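Local structure of RsfP (Uncultured bacterium, 4GLJ) at residues P145-A148 with D149-R153. The protein probably catalyses the phosphorolysis of methylthioadenosine to adenine and methylthioribose 1-phosphate, and binds the dye rhodamine B. Sequence-based numbering, arbitrary orientation.
Sequences PEVA and DILIR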
loop_
_atom_site.group_PDB
_atom_site.type_symbol
_atom_site.label_atom_id
_atom_site.label_comp_id
_atom_site.label_asym_id
_atom_site.label_seq_id
_atom_site.Cartn_x
_atom_site.Cartn_y
_atom_site.Cartn_z
ATOM N N PRO A 145 7.018 -20.462 -16.010
ATOM C CA PRO A 145 7.734 -21.702 -15.602
ATOM C C PRO A 145 8.668 -22.271 -16.702
ATOM O O PRO A 145 9.618 -22.948 -16.364
ATOM C CB PRO A 145 6.585 -22.720 -15.373
ATOM C CG PRO A 145 5.344 -22.102 -15.914
ATOM C CD PRO A 145 5.555 -20.615 -16.024
ATOM N N GLU A 146 8.374 -22.028 -17.983
ATOM C CA GLU A 146 9.250 -22.498 -19.074
ATOM C C GLU A 146 10.610 -21.774 -18.987
ATOM O O GLU A 146 11.626 -22.417 -19.131
ATOM C CB GLU A 146 8.600 -22.309 -20.456
ATOM C CG GLU A 146 7.245 -22.977 -20.599
ATOM C CD GLU A 146 7.335 -24.490 -20.761
ATOM O OE1 GLU A 146 6.384 -25.095 -21.340
ATOM O OE2 GLU A 146 8.363 -25.093 -20.360
ATOM N N VAL A 147 10.608 -20.470 -18.695
ATOM C CA VAL A 147 11.844 -19.677 -18.484
ATOM C C VAL A 147 12.500 -20.030 -17.178
ATOM O O VAL A 147 13.714 -20.215 -17.129
ATOM C CB VAL A 147 11.585 -18.139 -18.525
ATOM C CG1 VAL A 147 12.872 -17.367 -18.491
ATOM C CG2 VAL A 147 10.867 -17.714 -19.836
ATOM N N ALA A 148 11.716 -20.187 -16.101
ATOM C CA ALA A 148 12.277 -20.651 -14.826
ATOM C C ALA A 148 12.922 -22.021 -14.968
ATOM O O ALA A 148 14.016 -22.228 -14.443
ATOM C CB ALA A 148 11.213 -20.703 -13.701
ATOM N N ASP A 149 12.278 -22.970 -15.665
ATOM C CA ASP A 149 12.955 -24.250 -15.864
ATOM C C ASP A 149 14.288 -24.106 -16.625
ATOM O O ASP A 149 15.240 -24.863 -16.338
ATOM C CB ASP A 149 12.059 -25.276 -16.538
ATOM C CG ASP A 149 12.798 -26.579 -16.793
ATOM O OD1 ASP A 149 13.180 -27.271 -15.788
ATOM O OD2 ASP A 149 13.063 -26.860 -18.004
ATOM N N ILE A 150 14.303 -23.245 -17.661
ATOM C CA ILE A 150 15.567 -22.942 -18.388
ATOM C C ILE A 150 16.619 -22.378 -17.411
ATOM O O ILE A 150 17.792 -22.792 -17.459
ATOM C CB ILE A 150 15.339 -21.999 -19.584
ATOM C CG1 ILE A 150 14.824 -22.837 -20.767
ATOM C CG2 ILE A 150 16.621 -21.266 -19.981
ATOM C CD1 ILE A 150 14.328 -22.078 -21.954
ATOM N N LEU A 151 16.203 -21.461 -16.505
ATOM C CA LEU A 151 17.155 -20.923 -15.574
ATOM C C LEU A 151 17.818 -21.953 -14.674
ATOM O O LEU A 151 19.009 -21.810 -14.383
ATOM C CB LEU A 151 16.599 -19.742 -14.743
ATOM C CG LEU A 151 16.255 -18.528 -15.624
ATOM C CD1 LEU A 151 15.368 -17.557 -14.797
ATOM C CD2 LEU A 151 17.528 -17.815 -16.081
ATOM N N ILE A 152 17.045 -22.922 -14.183
ATOM C CA ILE A 152 17.517 -23.998 -13.386
ATOM C C ILE A 152 18.558 -24.805 -14.165
ATOM O O ILE A 152 19.599 -25.128 -13.613
ATOM C CB ILE A 152 16.332 -24.935 -12.938
ATOM C CG1 ILE A 152 15.399 -24.210 -11.945
ATOM C CG2 ILE A 152 16.867 -26.166 -12.285
ATOM C CD1 ILE A 152 13.990 -24.849 -11.849
ATOM N N ARG A 153 18.268 -25.156 -15.419
ATOM C CA ARG A 153 19.224 -26.008 -16.173
ATOM C C ARG A 153 20.446 -25.133 -16.566
ATOM O O ARG A 153 21.563 -25.635 -16.601
ATOM C CB ARG A 153 18.552 -26.622 -17.382
ATOM C CG ARG A 153 17.531 -27.667 -16.976
ATOM C CD ARG A 153 16.918 -28.359 -18.165
ATOM N NE ARG A 153 15.902 -27.516 -18.777
ATOM C CZ ARG A 153 15.958 -27.083 -20.032
ATOM N NH1 ARG A 153 16.976 -27.424 -20.816
ATOM N NH2 ARG A 153 14.967 -26.333 -20.494
#
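Asp149 N donates to Pro145 O at 2.8 Å, the first of four i to i+4 backbone bonds between 145-148 and 149-153. Its CG stands anti to the backbone N (chi1 177°), which turns the carboxylate toward the next helical turn. Ile150 N bonds to Glu146 O at 3.2 Å, and Ile150 CG1 lies 3.6 Å from Glu146 O. Its side chain also meets Leu259 and Ile260 of helix 237-263. Leu151 N reaches Val147 O, while Leu151 CD1 lies 4.5 Å from Val147 CG1; both side chains rest on Val94. Ile152 N closes the series on Ala148 O, with CG1 3.5 Å from that oxygen. Arg153 grips Asp149 side-on: NE lies 3.0 Å from Asp149 OD2 and NH2 3.2 Å from the same oxygen. Both nitrogens approach from one face of the carboxylate, which meets the guanidinium at its edge. Cut back to an alanine, position 149 would probably leave Arg153 NE without its acceptor, with Glu263 still paired to NH2. The arrangement is typical of an amphipathic alpha-helix, here packed against the central sheet of a phosphorylase-superfamily fold, with an i to i+4 Asp-Arg salt bridge along its flank.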